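Local coordinates for protein phenylacetaldehyde dehydrogenase (Burkholderia cenocepacia, PDB 4O5H) that probably oxidises phenylacetaldehyde to phenylacetic acid with NAD+ as the electron acceptor, as a member of the aldehyde dehydrogenase family, at residues S152-G157 with I166-R171. Sequence-based numbering, arbitrary orientation.
Sequences SVIDAG and IFAYTR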
# COMPACT_ATOMS: atom_id res chain seq x y z
N SER A 152 17.95 -7.04 -5.44
CA SER A 152 19.06 -6.18 -5.81
C SER A 152 20.29 -6.43 -4.96
O SER A 152 20.18 -6.70 -3.78
CB SER A 152 18.70 -4.72 -5.60
OG SER A 152 17.54 -4.37 -6.33
N VAL A 153 21.46 -6.30 -5.56
CA VAL A 153 22.70 -6.27 -4.87
C VAL A 153 23.18 -4.82 -4.83
O VAL A 153 23.34 -4.17 -5.87
CB VAL A 153 23.75 -7.12 -5.57
CG1 VAL A 153 25.08 -7.06 -4.82
CG2 VAL A 153 23.31 -8.58 -5.65
N ILE A 154 23.47 -4.36 -3.61
CA ILE A 154 23.70 -2.97 -3.30
C ILE A 154 25.17 -2.79 -2.98
O ILE A 154 25.73 -3.55 -2.20
CB ILE A 154 22.87 -2.61 -2.03
CG1 ILE A 154 21.37 -2.64 -2.33
CG2 ILE A 154 23.28 -1.34 -1.33
CD1 ILE A 154 20.96 -2.00 -3.62
N ASP A 155 25.80 -1.75 -3.52
CA ASP A 155 27.16 -1.42 -3.12
C ASP A 155 27.04 -0.30 -2.08
O ASP A 155 26.91 0.88 -2.43
CB ASP A 155 27.98 -1.03 -4.34
CG ASP A 155 29.45 -0.80 -4.02
OD1 ASP A 155 29.87 -0.85 -2.84
OD2 ASP A 155 30.20 -0.52 -4.97
N ALA A 156 27.05 -0.67 -0.80
CA ALA A 156 26.81 0.32 0.26
C ALA A 156 28.02 1.23 0.48
O ALA A 156 29.10 0.75 0.74
CB ALA A 156 26.45 -0.37 1.55
N GLY A 157 27.81 2.54 0.43
CA GLY A 157 28.89 3.48 0.76
C GLY A 157 29.46 3.33 2.17
O GLY A 157 30.67 3.40 2.37
N ILE A 166 31.13 -4.82 3.72
CA ILE A 166 29.71 -5.07 3.83
C ILE A 166 29.21 -5.68 2.51
O ILE A 166 29.50 -5.14 1.45
CB ILE A 166 28.95 -3.76 4.09
CG1 ILE A 166 29.39 -3.16 5.43
CG2 ILE A 166 27.46 -3.99 4.06
CD1 ILE A 166 29.06 -4.01 6.64
N PHE A 167 28.52 -6.81 2.63
CA PHE A 167 27.82 -7.42 1.51
C PHE A 167 26.33 -7.23 1.77
O PHE A 167 25.84 -7.72 2.76
CB PHE A 167 28.18 -8.89 1.44
CG PHE A 167 27.38 -9.66 0.42
CD1 PHE A 167 27.50 -9.35 -0.94
CD2 PHE A 167 26.55 -10.69 0.80
CE1 PHE A 167 26.78 -10.05 -1.89
CE2 PHE A 167 25.83 -11.42 -0.14
CZ PHE A 167 25.93 -11.09 -1.49
N ALA A 168 25.63 -6.54 0.87
CA ALA A 168 24.23 -6.13 1.09
C ALA A 168 23.35 -6.34 -0.14
O ALA A 168 23.82 -6.14 -1.26
CB ALA A 168 24.18 -4.67 1.49
N TYR A 169 22.16 -6.87 0.08
CA TYR A 169 21.24 -7.24 -0.98
C TYR A 169 19.82 -7.30 -0.46
O TYR A 169 19.60 -7.17 0.71
CB TYR A 169 21.62 -8.57 -1.61
CG TYR A 169 21.54 -9.80 -0.71
CD1 TYR A 169 22.60 -10.17 0.12
CD2 TYR A 169 20.41 -10.61 -0.72
CE1 TYR A 169 22.50 -11.28 0.94
CE2 TYR A 169 20.32 -11.76 0.10
CZ TYR A 169 21.38 -12.08 0.92
OH TYR A 169 21.31 -13.18 1.73
N THR A 170 18.85 -7.35 -1.38
CA THR A 170 17.46 -7.53 -1.07
C THR A 170 16.96 -8.85 -1.65
O THR A 170 17.44 -9.33 -2.71
CB THR A 170 16.56 -6.36 -1.57
OG1 THR A 170 16.62 -6.30 -2.99
CG2 THR A 170 17.03 -5.04 -0.98
N ARG A 171 16.04 -9.47 -0.92
CA ARG A 171 15.31 -10.67 -1.33
C ARG A 171 13.89 -10.33 -1.46
O ARG A 171 13.35 -9.55 -0.65
CB ARG A 171 15.27 -11.69 -0.23
CG ARG A 171 16.54 -12.38 0.05
CD ARG A 171 16.49 -13.19 1.35
NE ARG A 171 15.36 -14.09 1.51
CZ ARG A 171 15.24 -15.30 0.99
NH1 ARG A 171 16.20 -15.85 0.26
NH2 ARG A 171 14.14 -15.97 1.21
O HOH W 1 26.93 -5.83 -1.58
O HOH W 2 27.68 -3.42 0.10
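Ser152 and Thr170 are joined by two hydrogen bonds. The backbone N of Ser152 donates to the side-chain hydroxyl OG1 of Thr170 at 2.9 Å. In return, Thr170 N donates to Ser152 O at 2.8 Å. The Thr170 hydroxyl can meet the neighbouring backbone because chi1 of 63° holds OG1 between its own N and carbonyl carbon. Ser152 O also receives a CA-H...O contact from Tyr169, with CA 3.0 Å away.

Ala168, the buried residue of the pair of segments, comes next. Its O accepts from Ile154 N at 3.0 Å in a nearly straight bond, N-H...O 171°. On the same face, Ile154 CB lies 4.3 Å from Ala168 CB. Val153 and Tyr169 form an antiparallel non-hydrogen-bonded pair and put their side chains on the other face.

These strands make a beta hairpin that projects from the body of the subunit. Strand 501-509 runs along the other edge of 166-171, with backbone bonds from Phe167, Tyr169 and Arg171. The extension is consistent with the oligomerisation arm of aldehyde dehydrogenases, and here the second subunit packs on it, its Arg494 against Ser152 and its Ala477 against Ile154.

Beyond Ile154 the two segments part and water fills in. One water bridges Ile154 O and Ala168 N, the latter 2.9 Å away. A second water accepts from Ala156 N and lies within hydrogen-bonding distance of both Ile154 O and Ile166 O, 2.8 Å from the latter.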